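Local structure of uncharacterized HTH-type transcriptional regulator yydK (Bacillus subtilis subsp. subtilis, 3BWG) at residues Thr108-Glu113 against Tyr218-Tyr223; Val126-Tyr131 against His159-Tyr164; Ala11-Thr16 against Ala37-Ser42. The protein probably binds DNA as a transcription regulator of the GntR family, joining a winged helix-turn-helix domain to a UTRA domain of the kind that senses small effectors. All coordinates share one frame; numbering follows the deposited sequence.

Contact 1. Residues Thr108-Glu113 against Tyr218-Tyr223; sequences TPEAAE and YSKISY. With EDO (1,2-ethanediol), chain H; EDO (1,2-ethanediol), chain I.
Glu110, in the first turn of helix 109-114, reaches across to Tyr218 and Lys220 of strand 215-224, a helix-on-sheet contact within the UTRA domain. The short helix and strand axes approach to 9.2 Å. From CB, with CG anti to the backbone N (chi1 171°), the Glu110 chain runs out extended toward the strand. Its CG comes obliquely up to the phenol end of Tyr218, 3.8 Å from CE2 of that ring. At the tip, Glu110 OE1 comes within 3.1 Å of Tyr218 OH, while Glu110 OE2 takes the main salt bridge from Lys220 NZ at 3.0 Å, on its syn side and 20° out of the carboxylate plane; the same NZ reaches OE1 only weakly. Lys220 meets the carboxylate from the opposite direction, its chain bent near the end. The phenol oxygen has its hydrogen bond with Glu205, whose carboxylate also lies close to that of Glu110; the ammonium of Lys220, also bonded to Tyr203 OH, probably offsets part of that gathered negative charge. One residue on, Ala111 CA sits 3.8 Å from Tyr218 CD2. Thr108 caps the helix, its OG1 accepting from Ala111 N at 3.1 Å with an N-H...O angle of 150°.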
loop_
_atom_site.group_PDB
_atom_site.type_symbol
_atom_site.label_atom_id
_atom_site.label_comp_id
_atom_site.label_asym_id
_atom_site.label_seq_id
_atom_site.Cartn_x
_atom_site.Cartn_y
_atom_site.Cartn_z
ATOM N N THR B 108 -19.314 -11.154 16.237
ATOM C CA THR B 108 -18.796 -12.481 16.030
ATOM C C THR B 108 -17.450 -12.643 16.791
ATOM O O THR B 108 -16.827 -11.663 17.195
ATOM C CB THR B 108 -18.582 -12.783 14.537
ATOM O OG1 THR B 108 -17.556 -11.943 14.008
ATOM C CG2 THR B 108 -19.879 -12.604 13.713
ATOM N N PRO B 109 -17.027 -13.887 17.053
ATOM C CA PRO B 109 -15.675 -14.065 17.619
ATOM C C PRO B 109 -14.569 -13.391 16.792
ATOM O O PRO B 109 -13.753 -12.664 17.343
ATOM C CB PRO B 109 -15.511 -15.578 17.644
ATOM C CG PRO B 109 -16.911 -16.067 17.778
ATOM C CD PRO B 109 -17.770 -15.153 16.983
ATOM N N GLU B 110 -14.569 -13.638 15.480
ATOM C CA GLU B 110 -13.694 -12.937 14.552
ATOM C C GLU B 110 -13.676 -11.386 14.681
ATOM O O GLU B 110 -12.613 -10.755 14.659
ATOM C CB GLU B 110 -14.055 -13.352 13.133
ATOM C CG GLU B 110 -13.353 -12.527 12.059
ATOM C CD GLU B 110 -13.904 -12.806 10.661
ATOM O OE1 GLU B 110 -13.113 -13.188 9.781
ATOM O OE2 GLU B 110 -15.132 -12.693 10.466
ATOM N N ALA B 111 -14.830 -10.755 14.805
ATOM C CA ALA B 111 -14.832 -9.275 14.827
ATOM C C ALA B 111 -14.295 -8.817 16.176
ATOM O O ALA B 111 -13.648 -7.767 16.273
ATOM C CB ALA B 111 -16.205 -8.708 14.594
ATOM N N ALA B 112 -14.610 -9.589 17.212
ATOM C CA ALA B 112 -14.221 -9.265 18.601
ATOM C C ALA B 112 -12.698 -9.257 18.696
ATOM O O ALA B 112 -12.100 -8.360 19.306
ATOM C CB ALA B 112 -14.803 -10.306 19.582
ATOM N N GLU B 113 -12.087 -10.253 18.062
ATOM C CA GLU B 113 -10.655 -10.434 18.075
ATOM C C GLU B 113 -9.984 -9.335 17.260
ATOM O O GLU B 113 -9.011 -8.748 17.709
ATOM C CB GLU B 113 -10.278 -11.839 17.564
ATOM C CG GLU B 113 -10.640 -12.997 18.554
ATOM C CD GLU B 113 -10.313 -14.384 17.980
ATOM O OE1 GLU B 113 -9.873 -14.450 16.798
ATOM O OE2 GLU B 113 -10.512 -15.427 18.665
ATOM N N TYR B 218 -13.620 -2.999 11.945
ATOM C CA TYR B 218 -13.170 -4.168 11.242
ATOM C C TYR B 218 -14.155 -4.349 10.119
ATOM O O TYR B 218 -15.371 -4.432 10.357
ATOM C CB TYR B 218 -13.212 -5.398 12.162
ATOM C CG TYR B 218 -12.936 -6.692 11.464
ATOM C CD1 TYR B 218 -11.731 -6.886 10.779
ATOM C CD2 TYR B 218 -13.857 -7.742 11.509
ATOM C CE1 TYR B 218 -11.472 -8.072 10.121
ATOM C CE2 TYR B 218 -13.603 -8.927 10.880
ATOM C CZ TYR B 218 -12.405 -9.094 10.200
ATOM O OH TYR B 218 -12.122 -10.305 9.580
ATOM N N SER B 219 -13.640 -4.442 8.897
ATOM C CA SER B 219 -14.492 -4.638 7.736
ATOM C C SER B 219 -14.018 -5.814 6.868
ATOM O O SER B 219 -12.817 -6.181 6.850
ATOM C CB SER B 219 -14.588 -3.341 6.929
ATOM O OG SER B 219 -13.407 -3.152 6.193
ATOM N N LYS B 220 -14.989 -6.413 6.174
ATOM C CA LYS B 220 -14.787 -7.537 5.272
ATOM C C LYS B 220 -15.423 -7.150 3.967
ATOM O O LYS B 220 -16.631 -6.940 3.910
ATOM C CB LYS B 220 -15.489 -8.753 5.831
ATOM C CG LYS B 220 -14.799 -9.252 7.096
ATOM C CD LYS B 220 -15.752 -10.027 8.004
ATOM C CE LYS B 220 -16.427 -11.185 7.317
ATOM N NZ LYS B 220 -15.637 -12.429 7.489
ATOM N N ILE B 221 -14.618 -7.049 2.911
ATOM C CA ILE B 221 -15.118 -6.548 1.634
ATOM C C ILE B 221 -14.729 -7.420 0.446
ATOM O O ILE B 221 -13.583 -7.866 0.315
ATOM C CB ILE B 221 -14.641 -5.140 1.397
ATOM C CG1 ILE B 221 -14.951 -4.260 2.634
ATOM C CG2 ILE B 221 -15.311 -4.561 0.089
ATOM C CD1 ILE B 221 -14.614 -2.788 2.502
ATOM N N SER B 222 -15.712 -7.692 -0.397
ATOM C CA SER B 222 -15.478 -8.352 -1.664
ATOM C C SER B 222 -15.778 -7.355 -2.780
ATOM O O SER B 222 -16.886 -6.833 -2.851
ATOM C CB SER B 222 -16.400 -9.576 -1.799
ATOM O OG SER B 222 -16.057 -10.539 -0.828
ATOM N N TYR B 223 -14.808 -7.134 -3.659
ATOM C CA TYR B 223 -14.983 -6.242 -4.782
ATOM C C TYR B 223 -15.409 -6.929 -6.087
ATOM O O TYR B 223 -15.073 -8.104 -6.340
ATOM C CB TYR B 223 -13.696 -5.427 -4.994
ATOM C CG TYR B 223 -13.363 -4.493 -3.829
ATOM C CD1 TYR B 223 -13.838 -3.191 -3.825
ATOM C CD2 TYR B 223 -12.568 -4.914 -2.748
ATOM C CE1 TYR B 223 -13.558 -2.312 -2.748
ATOM C CE2 TYR B 223 -12.261 -4.043 -1.661
ATOM C CZ TYR B 223 -12.754 -2.730 -1.695
ATOM O OH TYR B 223 -12.508 -1.827 -0.672
HETATM C C1 EDO H . -17.509 -9.378 2.331
HETATM O O1 EDO H . -17.545 -10.434 1.377
HETATM C C2 EDO H . -18.699 -9.555 3.244
HETATM O O2 EDO H . -18.404 -10.663 4.105
HETATM C C1 EDO I . -11.194 -6.869 -8.152
HETATM O O1 EDO I . -10.803 -5.558 -7.875
HETATM C C2 EDO I . -12.144 -7.227 -7.043
HETATM O O2 EDO I . -12.475 -8.561 -7.296
#

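Contact 2. Residues Val126-Tyr131 against His159-Tyr164; sequences VKRVRY and HSIFHY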
loop_
_atom_site.group_PDB
_atom_site.type_symbol
_atom_site.label_atom_id
_atom_site.label_comp_id
_atom_site.label_asym_id
_atom_site.label_seq_id
_atom_site.Cartn_x
_atom_site.Cartn_y
_atom_site.Cartn_z
ATOM N N VAL B 126 -22.737 -3.215 10.054
ATOM C CA VAL B 126 -23.262 -2.731 8.786
ATOM C C VAL B 126 -23.026 -3.671 7.616
ATOM O O VAL B 126 -21.971 -4.309 7.512
ATOM C CB VAL B 126 -22.976 -1.190 8.500
ATOM C CG1 VAL B 126 -22.280 -0.504 9.646
ATOM C CG2 VAL B 126 -22.383 -0.909 7.110
ATOM N N LYS B 127 -24.062 -3.850 6.810
ATOM C CA LYS B 127 -23.980 -4.687 5.643
ATOM C C LYS B 127 -24.463 -3.789 4.490
ATOM O O LYS B 127 -25.577 -3.235 4.559
ATOM C CB LYS B 127 -24.874 -5.914 5.810
ATOM C CG LYS B 127 -24.796 -6.866 4.612
ATOM C CD LYS B 127 -25.914 -7.927 4.559
ATOM C CE LYS B 127 -25.569 -9.105 5.469
ATOM N NZ LYS B 127 -26.673 -10.128 5.352
ATOM N N ARG B 128 -23.622 -3.600 3.468
ATOM C CA ARG B 128 -23.986 -2.709 2.379
ATOM C C ARG B 128 -23.326 -3.079 1.052
ATOM O O ARG B 128 -22.230 -3.683 1.000
ATOM C CB ARG B 128 -23.746 -1.232 2.766
ATOM C CG ARG B 128 -22.312 -0.749 2.761
ATOM C CD ARG B 128 -22.173 0.641 3.349
ATOM N NE ARG B 128 -20.750 0.899 3.574
ATOM C CZ ARG B 128 -20.185 2.093 3.707
ATOM N NH1 ARG B 128 -20.917 3.201 3.656
ATOM N NH2 ARG B 128 -18.874 2.163 3.893
ATOM N N VAL B 129 -24.031 -2.772 -0.019
ATOM C CA VAL B 129 -23.469 -2.896 -1.347
ATOM C C VAL B 129 -23.163 -1.483 -1.742
ATOM O O VAL B 129 -23.968 -0.553 -1.500
ATOM C CB VAL B 129 -24.447 -3.570 -2.353
ATOM C CG1 VAL B 129 -23.831 -3.703 -3.795
ATOM C CG2 VAL B 129 -24.890 -4.944 -1.818
ATOM N N ARG B 130 -21.981 -1.301 -2.311
ATOM C CA ARG B 130 -21.581 0.021 -2.778
ATOM C C ARG B 130 -21.467 0.054 -4.305
ATOM O O ARG B 130 -21.235 -0.982 -4.918
ATOM C CB ARG B 130 -20.316 0.490 -2.062
ATOM C CG ARG B 130 -20.299 0.157 -0.567
ATOM C CD ARG B 130 -19.189 0.935 0.144
ATOM N NE ARG B 130 -19.559 2.370 0.181
ATOM C CZ ARG B 130 -18.706 3.353 0.460
ATOM N NH1 ARG B 130 -17.431 3.061 0.742
ATOM N NH2 ARG B 130 -19.131 4.623 0.489
ATOM N N TYR B 131 -21.688 1.234 -4.903
ATOM C CA TYR B 131 -21.737 1.418 -6.365
ATOM C C TYR B 131 -20.860 2.587 -6.847
ATOM O O TYR B 131 -20.792 3.640 -6.201
ATOM C CB TYR B 131 -23.165 1.678 -6.857
ATOM C CG TYR B 131 -24.171 0.617 -6.516
ATOM C CD1 TYR B 131 -24.713 -0.221 -7.500
ATOM C CD2 TYR B 131 -24.615 0.467 -5.203
ATOM C CE1 TYR B 131 -25.677 -1.228 -7.156
ATOM C CE2 TYR B 131 -25.548 -0.495 -4.851
ATOM C CZ TYR B 131 -26.063 -1.346 -5.800
ATOM O OH TYR B 131 -26.971 -2.287 -5.355
ATOM N N HIS B 159 -23.417 7.080 3.280
ATOM C CA HIS B 159 -22.375 7.972 2.778
ATOM C C HIS B 159 -20.966 7.577 3.249
ATOM O O HIS B 159 -20.613 6.401 3.201
ATOM C CB HIS B 159 -22.764 9.419 3.072
ATOM C CG HIS B 159 -24.041 9.811 2.405
ATOM N ND1 HIS B 159 -25.247 9.873 3.074
ATOM C CD2 HIS B 159 -24.317 10.098 1.105
ATOM C CE1 HIS B 159 -26.202 10.214 2.224
ATOM N NE2 HIS B 159 -25.666 10.348 1.022
ATOM N N SER B 160 -20.178 8.541 3.714
ATOM C CA SER B 160 -18.851 8.270 4.271
ATOM C C SER B 160 -18.890 8.151 5.787
ATOM O O SER B 160 -19.037 9.142 6.525
ATOM C CB SER B 160 -17.840 9.336 3.849
ATOM O OG SER B 160 -16.544 8.917 4.241
ATOM N N ILE B 161 -18.749 6.926 6.264
ATOM C CA ILE B 161 -18.745 6.688 7.706
ATOM C C ILE B 161 -17.527 7.401 8.374
ATOM O O ILE B 161 -17.669 8.007 9.418
ATOM C CB ILE B 161 -18.785 5.126 8.006
ATOM C CG1 ILE B 161 -20.069 4.518 7.408
ATOM C CG2 ILE B 161 -18.650 4.822 9.530
ATOM C CD1 ILE B 161 -20.193 3.021 7.517
ATOM N N PHE B 162 -16.351 7.334 7.743
ATOM C CA PHE B 162 -15.134 7.967 8.268
ATOM C C PHE B 162 -15.267 9.456 8.336
ATOM O O PHE B 162 -14.716 10.074 9.244
ATOM C CB PHE B 162 -13.921 7.633 7.414
ATOM C CG PHE B 162 -13.351 6.261 7.683
ATOM C CD1 PHE B 162 -13.998 5.362 8.519
ATOM C CD2 PHE B 162 -12.224 5.839 7.038
ATOM C CE1 PHE B 162 -13.503 4.102 8.748
ATOM C CE2 PHE B 162 -11.728 4.541 7.270
ATOM C CZ PHE B 162 -12.374 3.700 8.134
ATOM N N HIS B 163 -15.993 10.028 7.369
ATOM C CA HIS B 163 -16.328 11.437 7.462
ATOM C C HIS B 163 -17.046 11.802 8.754
ATOM O O HIS B 163 -16.661 12.772 9.370
ATOM C CB HIS B 163 -17.098 11.982 6.247
ATOM C CG HIS B 163 -17.316 13.469 6.325
ATOM N ND1 HIS B 163 -16.344 14.380 5.966
ATOM C CD2 HIS B 163 -18.359 14.197 6.800
ATOM C CE1 HIS B 163 -16.795 15.607 6.173
ATOM N NE2 HIS B 163 -18.008 15.526 6.695
ATOM N N TYR B 164 -18.073 11.043 9.153
ATOM C CA TYR B 164 -18.828 11.329 10.381
ATOM C C TYR B 164 -17.941 11.148 11.613
ATOM O O TYR B 164 -18.014 11.907 12.580
ATOM C CB TYR B 164 -20.078 10.435 10.465
ATOM C CG TYR B 164 -20.669 10.232 11.853
ATOM C CD1 TYR B 164 -21.374 11.270 12.524
ATOM C CD2 TYR B 164 -20.529 8.983 12.506
ATOM C CE1 TYR B 164 -21.907 11.064 13.843
ATOM C CE2 TYR B 164 -21.040 8.762 13.799
ATOM C CZ TYR B 164 -21.735 9.788 14.466
ATOM O OH TYR B 164 -22.266 9.498 15.741
HETATM O O HOH W 1 -17.744 4.821 4.275
#
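The guanidinium of Arg128 is sandwiched: Arg130 NE lies over the centre of one face, 3.6 Å above the plane, and Ile161 CD1 covers the opposite face, displaced toward the rim. At its edge, near the plane, sit His159 O and a water. Arg128 NH1 donates to His159 O at 3.2 Å, bent to 145° at the hydrogen and tilted 18° from the carbonyl plane, and the same nitrogen also bonds Val157 O. Arg128 NH2 gives a hydrogen to the water at 2.9 Å; the water in turn accepts from Ile161 N and donates weakly to His159 O. An extended chain from CG to NE carries the Arg128 group straight out to this turn; together with the bonds of NH1 and NH2, the salt bridge of NE to Glu140 leaves the plane little room to rotate.

The carboxylates of Glu140 and of Glu91, which pairs with Arg130 NH1, probably balance the charge of the two neighbouring guanidiniums. Arg130 NE is bonded to Ser97 OG, and Arg130 NH2 comes obliquely to 3.6 Å from His159 O. Ile161 brings CD1 over the face with CG1 anti to the carbonyl carbon (chi1 -60°).

Strand 123-132 lies between strands 95-105 and 135-145 in the antiparallel UTRA sheet, and its two arginines reach from that sheet to the turn joining helix 154-157 to helix 161-167, where Ser160 weakly caps the second helix.

Contact 3. Residues Ala11-Thr16 against Ala37-Ser42; sequences ATEIET and AQFEVS
Phe39, on helix 32-39 of the predicted helix-turn-helix motif, points its ring at Glu13 and Ile14 of helix 6-20, in the winged-helix domain of the GntR family. Along 37-42, Ala37 comes first; its carbonyl receives a weak bond from Glu40 N, part of the Schellman motif that closes the helix. Gln38 follows, and its CG lies over the centre of one face of the Phe39 ring, 3.9 Å above the plane. Then comes Phe39 itself, with CG anti to its carbonyl carbon (chi1 -49°), which carries the ring toward helix 6-20. Its CE1 corner meets Glu13: OE1 lies at the ring edge, near the plane, 3.6 Å from Phe39 CE1, and Glu13 CB is 3.7 Å from that same carbon. The carboxylate plane is turned 57° from the ring. At the neighbouring corner, Ile14 CG1 approaches Phe39 CZ obliquely to 3.8 Å, while Ile14 CD1 reaches 4.1 Å from Phe39 CE2. Ile10, one turn earlier in helix 6-20, also touches the Phe39 side chain. A serine in place of Phe39 would probably leave Ile14 CG1 without its apolar partner and open a gap between the two helices. Glu40 takes positive phi (41°) and turns the chain; Val41 then packs on Ile46 and Lys6, and Ser42 stands at the N-cap position of helix 43-55.

No hydrogen bond crosses between these segments. The ring is held by van der Waals contact, to which the carboxylate oxygen beside its weakly positive C-H edge probably adds a mild electrostatic attraction.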
loop_
_atom_site.group_PDB
_atom_site.type_symbol
_atom_site.label_atom_id
_atom_site.label_comp_id
_atom_site.label_asym_id
_atom_site.label_seq_id
_atom_site.Cartn_x
_atom_site.Cartn_y
_atom_site.Cartn_z
ATOM N N ALA B 11 0.428 24.818 -0.742
ATOM C CA ALA B 11 0.365 23.388 -1.076
ATOM C C ALA B 11 -0.773 23.090 -2.063
ATOM O O ALA B 11 -0.551 22.472 -3.108
ATOM C CB ALA B 11 0.228 22.556 0.180
ATOM N N THR B 12 -1.974 23.588 -1.761
ATOM C CA THR B 12 -3.148 23.309 -2.587
ATOM C C THR B 12 -3.051 23.921 -3.998
ATOM O O THR B 12 -3.417 23.270 -4.988
ATOM C CB THR B 12 -4.459 23.694 -1.839
ATOM O OG1 THR B 12 -4.715 22.723 -0.815
ATOM C CG2 THR B 12 -5.679 23.784 -2.789
ATOM N N GLU B 13 -2.529 25.144 -4.090
ATOM C CA GLU B 13 -2.364 25.822 -5.375
ATOM C C GLU B 13 -1.316 25.115 -6.244
ATOM O O GLU B 13 -1.449 25.068 -7.471
ATOM C CB GLU B 13 -1.993 27.297 -5.171
ATOM C CG GLU B 13 -3.028 28.095 -4.360
ATOM C CD GLU B 13 -3.329 29.498 -4.911
ATOM O OE1 GLU B 13 -2.375 30.247 -5.226
ATOM O OE2 GLU B 13 -4.532 29.857 -5.012
ATOM N N ILE B 14 -0.280 24.580 -5.593
ATOM C CA ILE B 14 0.744 23.749 -6.246
ATOM C C ILE B 14 0.210 22.424 -6.836
ATOM O O ILE B 14 0.518 22.104 -7.987
ATOM C CB ILE B 14 1.916 23.492 -5.302
ATOM C CG1 ILE B 14 2.788 24.739 -5.235
ATOM C CG2 ILE B 14 2.735 22.302 -5.773
ATOM C CD1 ILE B 14 3.723 24.775 -4.061
ATOM N N GLU B 15 -0.577 21.674 -6.053
ATOM C CA GLU B 15 -1.385 20.562 -6.578
ATOM C C GLU B 15 -2.212 20.936 -7.801
ATOM O O GLU B 15 -2.165 20.230 -8.787
ATOM C CB GLU B 15 -2.319 20.031 -5.504
ATOM C CG GLU B 15 -1.712 18.914 -4.677
ATOM C CD GLU B 15 -2.367 18.761 -3.319
ATOM O OE1 GLU B 15 -3.019 19.723 -2.835
ATOM O OE2 GLU B 15 -2.215 17.667 -2.725
ATOM N N THR B 16 -2.971 22.044 -7.715
ATOM C CA THR B 16 -3.741 22.606 -8.846
ATOM C C THR B 16 -2.882 22.881 -10.081
ATOM O O THR B 16 -3.281 22.565 -11.217
ATOM C CB THR B 16 -4.452 23.949 -8.455
ATOM O OG1 THR B 16 -5.375 23.710 -7.390
ATOM C CG2 THR B 16 -5.198 24.581 -9.659
ATOM N N ALA B 37 8.691 33.507 -5.535
ATOM C CA ALA B 37 8.337 34.713 -6.286
ATOM C C ALA B 37 6.870 34.642 -6.659
ATOM O O ALA B 37 6.130 35.593 -6.451
ATOM C CB ALA B 37 9.204 34.852 -7.515
ATOM N N GLN B 38 6.471 33.472 -7.165
ATOM C CA GLN B 38 5.087 33.159 -7.466
ATOM C C GLN B 38 4.108 33.515 -6.342
ATOM O O GLN B 38 3.248 34.370 -6.536
ATOM C CB GLN B 38 4.964 31.686 -7.818
ATOM C CG GLN B 38 3.642 31.315 -8.412
ATOM C CD GLN B 38 3.596 29.866 -8.880
ATOM O OE1 GLN B 38 2.519 29.330 -9.127
ATOM N NE2 GLN B 38 4.759 29.236 -9.028
ATOM N N PHE B 39 4.224 32.877 -5.180
ATOM C CA PHE B 39 3.259 33.114 -4.111
ATOM C C PHE B 39 3.695 34.226 -3.160
ATOM O O PHE B 39 3.088 34.435 -2.103
ATOM C CB PHE B 39 3.003 31.828 -3.342
ATOM C CG PHE B 39 2.697 30.646 -4.220
ATOM C CD1 PHE B 39 1.391 30.395 -4.645
ATOM C CD2 PHE B 39 3.713 29.764 -4.611
ATOM C CE1 PHE B 39 1.107 29.293 -5.450
ATOM C CE2 PHE B 39 3.439 28.673 -5.426
ATOM C CZ PHE B 39 2.132 28.430 -5.836
ATOM N N GLU B 40 4.743 34.945 -3.552
ATOM C CA GLU B 40 5.302 36.047 -2.754
ATOM C C GLU B 40 5.361 35.713 -1.242
ATOM O O GLU B 40 4.662 36.311 -0.406
ATOM C CB GLU B 40 4.603 37.385 -3.086
ATOM C CG GLU B 40 4.917 37.876 -4.531
ATOM C CD GLU B 40 4.077 39.077 -4.982
ATOM O OE1 GLU B 40 4.629 40.004 -5.647
ATOM O OE2 GLU B 40 2.866 39.077 -4.675
ATOM N N VAL B 41 6.197 34.722 -0.925
ATOM C CA VAL B 41 6.317 34.180 0.426
ATOM C C VAL B 41 7.784 33.898 0.755
ATOM O O VAL B 41 8.660 33.953 -0.115
ATOM C CB VAL B 41 5.433 32.868 0.647
ATOM C CG1 VAL B 41 3.947 33.217 0.904
ATOM C CG2 VAL B 41 5.569 31.894 -0.490
ATOM N N SER B 42 8.044 33.599 2.021
ATOM C CA SER B 42 9.390 33.244 2.419
ATOM C C SER B 42 9.921 31.936 1.819
ATOM O O SER B 42 9.159 31.091 1.327
ATOM C CB SER B 42 9.501 33.188 3.928
ATOM O OG SER B 42 10.754 33.750 4.283
#

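Contacts 1 and 2 belong to the UTRA domain and reach the same antiparallel sheet, their centres about 15 Å apart without touching; helix 109-114 of contact 1 leads along the chain to strand 123-132 of contact 2. Contact 3 stands alone in the GntR-type winged-helix domain, which probably binds DNA, its centre about 43 Å from that of contact 1 and about 35 Å from that of contact 2, across the centre of the chain. Contact 2 is the most buried and relies on arginines, a backbone carbonyl and a water; contact 1, partly buried, pairs a carboxylate with an ammonium at the sheet. Contact 3, also partly buried, joins two helices chiefly through an aromatic ring.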